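Exosome complex component Rrp41 (Archaeoglobus fulgidus, PDB 3M7N) probably degrades RNA from its 3' end as the catalytic subunit of the archaeal exosome, and probably also synthesises heteromeric RNA tails. Local coordinates at residues K37-S42 and A55-R60; K49-A54 and V129-A134; V164-G169 and F182-M187. The protein carries 1 engineered substitution. All blocks are in the same frame, centred on the assembly; numbering follows the deposited sequence.

Overall arrangement
Contacts 1 and 2 both use strand 50-60, in the five-stranded mixed sheet of the first 3' exoribonuclease family domain. Contact 1 pairs the C-terminal half of that strand with the start of strand 41-47, its hairpin partner. Contact 2 pairs the N-terminal half with the loop that follows strand 122-129. Their centres lie about 20 Å apart and their segments alternate along the chain. Contact 3 comes later, in the antiparallel sheet of the second family domain, its centre about 21 Å from that of contact 2 and 36 Å from that of contact 1. Bound RNA reaches contact 2 and comes within about 4 Å (nearest atoms) of contact 3, but stays about 18 Å from contact 1.

Contact 1: residues K37-S42 and A55-R60; sequences KRADGS and AVFGPR
The ring of Phe57 leans obliquely against the turn before Gly41: CE2 lies 3.6 Å from Ala39 CA, and CZ lies 3.8 Å from Ala39 CB, with the carbonyl oxygen of Arg38 also near CE2. Phe57 CG stands anti to its own carbonyl carbon (chi1 -56°), which brings the ring's CE2-CZ side against Ala39. Beyond it, the guanidinium of Arg60 turns one face to Phe57 CB and forms a salt bridge with Asp124. The carboxylate of Asp40 reaches across to the other strand. Its OD2 accepts the backbone N-H of Gly58 at 2.9 Å through the anti lone pair, in a fairly straight bond (158°). Between these side chains the backbones pair antiparallel, Val56 N donating to Gly41 O at 2.8 Å and Gly41 N returning a longer bond to Val56 O at 3.3 Å. Asp40 and Gly41 both face Val56, a classic beta bulge where the hairpin partner 41-47 begins. On the Exonuclease 2 subunit, Pro87 packs on Phe57 and Asp145 pairs with Arg38. The contact thus combines apolar packing with polar bonding: the aromatic ring packs on the turn, while the carboxylate extends the backbone pairing past the bulge to Gly58.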
loop_
_atom_site.group_PDB
_atom_site.type_symbol
_atom_site.label_atom_id
_atom_site.label_comp_id
_atom_site.label_asym_id
_atom_site.label_seq_id
_atom_site.Cartn_x
_atom_site.Cartn_y
_atom_site.Cartn_z
ATOM N N LYS E 37 21.915 16.339 -14.679
ATOM C CA LYS E 37 22.024 15.543 -15.892
ATOM C C LYS E 37 20.793 14.680 -16.157
ATOM O O LYS E 37 20.306 14.618 -17.282
ATOM C CB LYS E 37 23.255 14.646 -15.780
ATOM C CG LYS E 37 23.528 13.764 -16.980
ATOM C CD LYS E 37 24.898 13.107 -16.820
ATOM C CE LYS E 37 25.234 12.204 -17.984
ATOM N NZ LYS E 37 26.664 11.776 -17.898
ATOM N N ARG E 38 20.296 14.010 -15.124
ATOM C CA ARG E 38 19.258 12.993 -15.331
ATOM C C ARG E 38 17.817 13.512 -15.468
ATOM O O ARG E 38 16.958 12.819 -16.005
ATOM C CB ARG E 38 19.356 11.873 -14.277
ATOM C CG ARG E 38 20.640 11.021 -14.400
ATOM C CD ARG E 38 20.691 10.247 -15.735
ATOM N NE ARG E 38 22.056 9.880 -16.146
ATOM C CZ ARG E 38 22.364 9.198 -17.259
ATOM N NH1 ARG E 38 23.627 8.921 -17.546
ATOM N NH2 ARG E 38 21.415 8.792 -18.095
ATOM N N ALA E 39 17.554 14.730 -15.011
ATOM C CA ALA E 39 16.208 15.284 -15.108
ATOM C C ALA E 39 15.929 15.917 -16.474
ATOM O O ALA E 39 16.836 16.409 -17.137
ATOM C CB ALA E 39 15.969 16.291 -13.986
ATOM N N ASP E 40 14.673 15.898 -16.899
ATOM C CA ASP E 40 14.291 16.637 -18.095
ATOM C C ASP E 40 14.486 18.152 -17.925
ATOM O O ASP E 40 14.804 18.851 -18.879
ATOM C CB ASP E 40 12.848 16.323 -18.463
ATOM C CG ASP E 40 12.647 14.850 -18.802
ATOM O OD1 ASP E 40 13.540 14.271 -19.456
ATOM O OD2 ASP E 40 11.614 14.264 -18.416
ATOM N N GLY E 41 14.299 18.656 -16.709
ATOM C CA GLY E 41 14.532 20.056 -16.432
ATOM C C GLY E 41 14.882 20.257 -14.976
ATOM O O GLY E 41 14.433 19.512 -14.103
ATOM N N SER E 42 15.687 21.267 -14.694
ATOM C CA SER E 42 16.112 21.464 -13.319
ATOM C C SER E 42 16.489 22.898 -13.020
ATOM O O SER E 42 16.716 23.705 -13.924
ATOM C CB SER E 42 17.303 20.566 -13.014
ATOM O OG SER E 42 18.311 20.733 -13.994
ATOM N N ALA E 55 13.438 19.547 -9.880
ATOM C CA ALA E 55 13.636 18.620 -10.976
ATOM C C ALA E 55 12.294 18.252 -11.579
ATOM O O ALA E 55 11.305 18.037 -10.866
ATOM C CB ALA E 55 14.372 17.362 -10.481
ATOM N N VAL E 56 12.275 18.171 -12.898
ATOM C CA VAL E 56 11.075 17.850 -13.636
ATOM C C VAL E 56 11.275 16.646 -14.558
ATOM O O VAL E 56 12.270 16.548 -15.286
ATOM C CB VAL E 56 10.626 19.058 -14.473
ATOM C CG1 VAL E 56 9.519 18.661 -15.463
ATOM C CG2 VAL E 56 10.176 20.187 -13.553
ATOM N N PHE E 57 10.306 15.742 -14.534
ATOM C CA PHE E 57 10.300 14.583 -15.421
ATOM C C PHE E 57 8.930 14.514 -16.048
ATOM O O PHE E 57 7.930 14.440 -15.333
ATOM C CB PHE E 57 10.547 13.295 -14.631
ATOM C CG PHE E 57 11.814 13.305 -13.828
ATOM C CD1 PHE E 57 11.851 13.888 -12.568
ATOM C CD2 PHE E 57 12.971 12.729 -14.324
ATOM C CE1 PHE E 57 13.030 13.897 -11.807
ATOM C CE2 PHE E 57 14.160 12.739 -13.570
ATOM C CZ PHE E 57 14.188 13.325 -12.313
ATOM N N GLY E 58 8.877 14.542 -17.374
ATOM C CA GLY E 58 7.618 14.468 -18.083
ATOM C C GLY E 58 7.627 15.347 -19.313
ATOM O O GLY E 58 8.590 16.066 -19.554
ATOM N N PRO E 59 6.570 15.270 -20.123
ATOM C CA PRO E 59 5.474 14.302 -19.973
ATOM C C PRO E 59 5.991 12.879 -20.135
ATOM O O PRO E 59 6.720 12.612 -21.087
ATOM C CB PRO E 59 4.549 14.616 -21.154
ATOM C CG PRO E 59 4.976 15.956 -21.664
ATOM C CD PRO E 59 6.427 16.105 -21.324
ATOM N N ARG E 60 5.615 11.983 -19.228
ATOM C CA ARG E 60 6.019 10.585 -19.316
ATOM C C ARG E 60 4.908 9.674 -18.819
ATOM O O ARG E 60 3.794 10.130 -18.553
ATOM C CB ARG E 60 7.262 10.356 -18.464
ATOM C CG ARG E 60 7.032 10.631 -16.983
ATOM C CD ARG E 60 8.271 10.356 -16.161
ATOM N NE ARG E 60 8.055 10.538 -14.723
ATOM C CZ ARG E 60 8.960 10.221 -13.797
ATOM N NH1 ARG E 60 8.708 10.421 -12.514
ATOM N NH2 ARG E 60 10.129 9.699 -14.160
#

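Contact 2: residues K49-A54 and V129-A134; sequences KNKVIA and VLQADA. With nucleotides of chain L.
Asn50 ties its strand to the loop at Asp133 and Ala134. Its CB lies 4.0 Å from Gln131 O, and with CG anti to the carbonyl carbon (chi1 -73°) the amide is carried toward the loop. There OD1 accepts the N-H of Asp133 at 2.7 Å, the donor standing well above the carbonyl plane. ND2 gives a hydrogen to Ala134 O at 2.8 Å, with the acceptor in the plane of the amide, and also bonds to Met47 O. Two bonds to the loop and one to its own hairpin therefore fix the rotation of the amide. Next door, Lys51 N donates to Gln131 O at 2.7 Å, and Lys51 O takes both Leu130 N and Gln131 N, the mark of a classic beta bulge. The side chains of Lys51 and Gln131 run side by side, CB to CB 3.8 Å, and both reach Glu43 of the Exonuclease 2 subunit. O3' of nucleotide C6 of chain L also comes up to the carbonyl of Asp133, though the modelled separation is too short to trust in detail. The contact lies where strand 122-129 gives way to helix 136-150, whose Cys140 packs on both Val52 and Val129, while strand 41-47 flanks strand 50-60.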
loop_
_atom_site.group_PDB
_atom_site.type_symbol
_atom_site.label_atom_id
_atom_site.label_comp_id
_atom_site.label_asym_id
_atom_site.label_seq_id
_atom_site.Cartn_x
_atom_site.Cartn_y
_atom_site.Cartn_z
ATOM N N LYS E 49 18.906 32.337 3.012
ATOM C CA LYS E 49 19.600 31.137 3.438
ATOM C C LYS E 49 18.969 29.873 2.895
ATOM O O LYS E 49 19.493 28.781 3.117
ATOM C CB LYS E 49 19.672 31.064 4.959
ATOM C CG LYS E 49 20.571 32.104 5.570
ATOM C CD LYS E 49 20.649 31.931 7.079
ATOM C CE LYS E 49 21.294 33.153 7.724
ATOM N NZ LYS E 49 22.369 33.718 6.846
ATOM N N ASN E 50 17.848 30.005 2.191
ATOM C CA ASN E 50 17.218 28.841 1.577
ATOM C C ASN E 50 18.105 28.329 0.483
ATOM O O ASN E 50 18.626 29.114 -0.305
ATOM C CB ASN E 50 15.857 29.180 0.964
ATOM C CG ASN E 50 14.782 29.397 2.010
ATOM O OD1 ASN E 50 14.406 28.465 2.730
ATOM N ND2 ASN E 50 14.284 30.637 2.108
ATOM N N LYS E 51 18.284 27.015 0.425
ATOM C CA LYS E 51 18.957 26.411 -0.727
ATOM C C LYS E 51 18.140 25.242 -1.205
ATOM O O LYS E 51 18.002 24.251 -0.500
ATOM C CB LYS E 51 20.363 25.945 -0.371
ATOM C CG LYS E 51 21.255 27.039 0.151
ATOM C CD LYS E 51 22.720 26.629 0.076
ATOM C CE LYS E 51 23.590 27.645 0.801
ATOM N NZ LYS E 51 24.997 27.215 0.739
ATOM N N VAL E 52 17.599 25.353 -2.408
ATOM C CA VAL E 52 16.674 24.350 -2.887
ATOM C C VAL E 52 17.068 23.894 -4.265
ATOM O O VAL E 52 17.763 24.603 -4.994
ATOM C CB VAL E 52 15.230 24.901 -2.959
ATOM C CG1 VAL E 52 14.856 25.575 -1.657
ATOM C CG2 VAL E 52 15.083 25.868 -4.112
ATOM N N ILE E 53 16.619 22.696 -4.616
ATOM C CA ILE E 53 16.816 22.179 -5.959
ATOM C C ILE E 53 15.528 21.549 -6.523
ATOM O O ILE E 53 14.775 20.887 -5.812
ATOM C CB ILE E 53 18.057 21.233 -6.030
ATOM C CG1 ILE E 53 18.316 20.820 -7.479
ATOM C CG2 ILE E 53 17.901 20.034 -5.102
ATOM C CD1 ILE E 53 19.766 20.443 -7.734
ATOM N N ALA E 54 15.255 21.784 -7.794
ATOM C CA ALA E 54 14.010 21.330 -8.389
ATOM C C ALA E 54 14.318 20.502 -9.604
ATOM O O ALA E 54 15.303 20.751 -10.299
ATOM C CB ALA E 54 13.122 22.520 -8.794
ATOM N N VAL E 129 14.483 20.798 -0.335
ATOM C CA VAL E 129 15.093 21.822 0.484
ATOM C C VAL E 129 16.382 21.281 1.098
ATOM O O VAL E 129 16.347 20.490 2.030
ATOM C CB VAL E 129 14.143 22.319 1.597
ATOM C CG1 VAL E 129 14.789 23.444 2.366
ATOM C CG2 VAL E 129 12.821 22.775 1.011
ATOM N N LEU E 130 17.511 21.732 0.566
ATOM C CA LEU E 130 18.825 21.342 1.053
ATOM C C LEU E 130 19.195 22.174 2.262
ATOM O O LEU E 130 19.913 21.723 3.151
ATOM C CB LEU E 130 19.861 21.535 -0.053
ATOM C CG LEU E 130 19.617 20.620 -1.259
ATOM C CD1 LEU E 130 20.628 20.882 -2.367
ATOM C CD2 LEU E 130 19.640 19.135 -0.819
ATOM N N GLN E 131 18.714 23.412 2.285
ATOM C CA GLN E 131 18.926 24.264 3.431
ATOM C C GLN E 131 17.719 25.167 3.566
ATOM O O GLN E 131 17.299 25.811 2.589
ATOM C CB GLN E 131 20.219 25.082 3.317
ATOM C CG GLN E 131 20.542 25.873 4.596
ATOM C CD GLN E 131 21.840 26.665 4.503
ATOM O OE1 GLN E 131 21.825 27.898 4.452
ATOM N NE2 GLN E 131 22.967 25.962 4.475
ATOM N N ALA E 132 17.173 25.204 4.779
ATOM C CA ALA E 132 15.882 25.817 5.008
ATOM C C ALA E 132 15.983 27.126 5.748
ATOM O O ALA E 132 16.716 27.264 6.725
ATOM C CB ALA E 132 14.979 24.870 5.767
ATOM N N ASP E 133 15.224 28.095 5.273
ATOM C CA ASP E 133 14.984 29.290 6.055
ATOM C C ASP E 133 13.539 29.696 5.801
ATOM O O ASP E 133 12.798 28.949 5.159
ATOM C CB ASP E 133 15.968 30.400 5.693
ATOM C CG ASP E 133 16.211 31.349 6.846
ATOM O OD1 ASP E 133 17.223 31.187 7.568
ATOM O OD2 ASP E 133 15.371 32.248 7.044
ATOM N N ALA E 134 13.130 30.852 6.312
ATOM C CA ALA E 134 11.772 31.318 6.085
ATOM C C ALA E 134 11.525 31.385 4.585
ATOM O O ALA E 134 12.422 31.717 3.825
ATOM C CB ALA E 134 11.554 32.685 6.738
ATOM P P C L 6 6.549 27.879 7.652
ATOM O OP1 C L 6 6.367 28.984 6.680
ATOM O OP2 C L 6 5.560 26.774 7.678
ATOM O "O5'" C L 6 8.032 27.277 7.492
ATOM C "C5'" C L 6 9.127 28.195 7.451
ATOM C "C4'" C L 6 10.405 27.633 8.049
ATOM O "O4'" C L 6 10.168 27.003 9.333
ATOM C "C3'" C L 6 11.081 26.513 7.276
ATOM O "O3'" C L 6 11.643 27.007 6.062
ATOM C "C2'" C L 6 12.127 26.127 8.314
ATOM O "O2'" C L 6 13.195 27.060 8.417
ATOM C "C1'" C L 6 11.275 26.150 9.586
ATOM N N1 C L 6 10.815 24.783 9.951
ATOM C C2 C L 6 11.700 23.953 10.643
ATOM O O2 C L 6 12.820 24.388 10.938
ATOM N N3 C L 6 11.303 22.701 10.975
ATOM C C4 C L 6 10.081 22.277 10.640
ATOM N N4 C L 6 9.738 21.028 10.995
ATOM C C5 C L 6 9.165 23.116 9.931
ATOM C C6 C L 6 9.570 24.348 9.606
#

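Contact 3: residues V164-G169 and F182-M187; sequences VGKADG and FGEADM
Glu184 reaches across to the turn at Asp168 and Gly169 by bending. Its CG is anti to the carbonyl carbon, and a chi2 of 99°, away from any staggered value, folds the carboxylate over the strand end. OE1 accepts Gly169 N at 2.8 Å, met on the syn side and somewhat out of the carboxylate plane. Asp168 and Gly169 have the backbone angles of a type I' turn; the carboxylate holds the Gly169 N-H and only weakly engages that of Asp168, through OE2. Lys166 crosses Glu184 at about a right angle: CG anti to its backbone N (chi1 179°) and extended from there, it passes CG at 3.7 Å from Glu184 OE1 and carries NZ on to Glu214. Replacing Glu184 by an alanine would probably leave the N-H of Gly169 without its acceptor and the turn freer to move. The backbones pair antiparallel, Glu184 N to Lys166 O at 2.7 Å and Met187 N to Val164 O at 2.9 Å. Val164 and Met187 point to the face packed by helix 212-248, and Asp186, on the other face, comes near an RNA phosphate. Strand 170-173 flanks strand 158-167, and strand 197-207 flanks strand 185-194 on its other edge.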
loop_
_atom_site.group_PDB
_atom_site.type_symbol
_atom_site.label_atom_id
_atom_site.label_comp_id
_atom_site.label_asym_id
_atom_site.label_seq_id
_atom_site.Cartn_x
_atom_site.Cartn_y
_atom_site.Cartn_z
ATOM N N VAL E 164 5.043 38.006 2.146
ATOM C CA VAL E 164 5.175 39.256 2.856
ATOM C C VAL E 164 4.967 38.908 4.308
ATOM O O VAL E 164 4.051 38.146 4.636
ATOM C CB VAL E 164 4.116 40.286 2.415
ATOM C CG1 VAL E 164 3.983 41.394 3.459
ATOM C CG2 VAL E 164 4.466 40.859 1.044
ATOM N N GLY E 165 5.827 39.437 5.170
ATOM C CA GLY E 165 5.685 39.252 6.600
ATOM C C GLY E 165 5.166 40.516 7.251
ATOM O O GLY E 165 4.883 41.511 6.593
ATOM N N LYS E 166 5.025 40.468 8.562
ATOM C CA LYS E 166 4.651 41.640 9.310
ATOM C C LYS E 166 5.467 41.634 10.588
ATOM O O LYS E 166 5.414 40.679 11.363
ATOM C CB LYS E 166 3.152 41.660 9.605
ATOM C CG LYS E 166 2.716 42.886 10.413
ATOM C CD LYS E 166 1.211 42.938 10.585
ATOM C CE LYS E 166 0.795 43.681 11.831
ATOM N NZ LYS E 166 -0.689 43.622 11.942
ATOM N N ALA E 167 6.237 42.700 10.786
ATOM C CA ALA E 167 7.164 42.792 11.904
ATOM C C ALA E 167 7.060 44.153 12.585
ATOM O O ALA E 167 7.071 45.194 11.923
ATOM C CB ALA E 167 8.578 42.532 11.425
ATOM N N ASP E 168 6.930 44.137 13.910
ATOM C CA ASP E 168 6.767 45.367 14.684
ATOM C C ASP E 168 5.713 46.250 14.071
ATOM O O ASP E 168 5.845 47.467 14.079
ATOM C CB ASP E 168 8.065 46.157 14.736
ATOM C CG ASP E 168 9.154 45.441 15.504
ATOM O OD1 ASP E 168 10.333 45.796 15.300
ATOM O OD2 ASP E 168 8.843 44.536 16.309
ATOM N N GLY E 169 4.675 45.642 13.518
ATOM C CA GLY E 169 3.570 46.404 12.978
ATOM C C GLY E 169 3.808 46.804 11.541
ATOM O O GLY E 169 2.946 47.399 10.906
ATOM N N PHE E 182 9.033 35.439 15.141
ATOM C CA PHE E 182 8.636 36.418 16.153
ATOM C C PHE E 182 7.761 37.564 15.636
ATOM O O PHE E 182 7.351 38.428 16.416
ATOM C CB PHE E 182 9.874 36.966 16.860
ATOM C CG PHE E 182 10.778 35.900 17.375
ATOM C CD1 PHE E 182 11.934 35.567 16.693
ATOM C CD2 PHE E 182 10.453 35.195 18.522
ATOM C CE1 PHE E 182 12.768 34.567 17.155
ATOM C CE2 PHE E 182 11.281 34.192 18.992
ATOM C CZ PHE E 182 12.443 33.879 18.305
ATOM N N GLY E 183 7.483 37.563 14.331
ATOM C CA GLY E 183 6.640 38.570 13.704
ATOM C C GLY E 183 5.156 38.391 13.998
ATOM O O GLY E 183 4.770 37.622 14.875
ATOM N N GLU E 184 4.312 39.099 13.260
ATOM C CA GLU E 184 2.887 39.085 13.545
ATOM C C GLU E 184 2.088 38.369 12.458
ATOM O O GLU E 184 0.908 38.049 12.646
ATOM C CB GLU E 184 2.364 40.514 13.707
ATOM C CG GLU E 184 2.780 41.206 14.997
ATOM C CD GLU E 184 3.964 42.139 14.810
ATOM O OE1 GLU E 184 3.920 43.002 13.903
ATOM O OE2 GLU E 184 4.947 42.012 15.571
ATOM N N ALA E 185 2.724 38.129 11.316
ATOM C CA ALA E 185 2.021 37.522 10.204
ATOM C C ALA E 185 2.972 37.023 9.118
ATOM O O ALA E 185 4.078 37.515 8.979
ATOM C CB ALA E 185 1.007 38.497 9.635
ATOM N N ASP E 186 2.531 36.035 8.355
ATOM C CA ASP E 186 3.334 35.488 7.277
ATOM C C ASP E 186 2.399 35.085 6.142
ATOM O O ASP E 186 1.423 34.350 6.345
ATOM C CB ASP E 186 4.153 34.294 7.782
ATOM C CG ASP E 186 5.074 33.712 6.713
ATOM O OD1 ASP E 186 5.316 32.491 6.745
ATOM O OD2 ASP E 186 5.541 34.463 5.832
ATOM N N MET E 187 2.690 35.567 4.941
ATOM C CA MET E 187 1.741 35.433 3.851
ATOM C C MET E 187 2.398 35.185 2.490
ATOM O O MET E 187 2.653 36.117 1.720
ATOM C CB MET E 187 0.845 36.662 3.816
ATOM C CG MET E 187 -0.282 36.589 2.805
ATOM S SD MET E 187 -1.339 38.045 2.929
ATOM C CE MET E 187 -2.465 37.731 1.571
#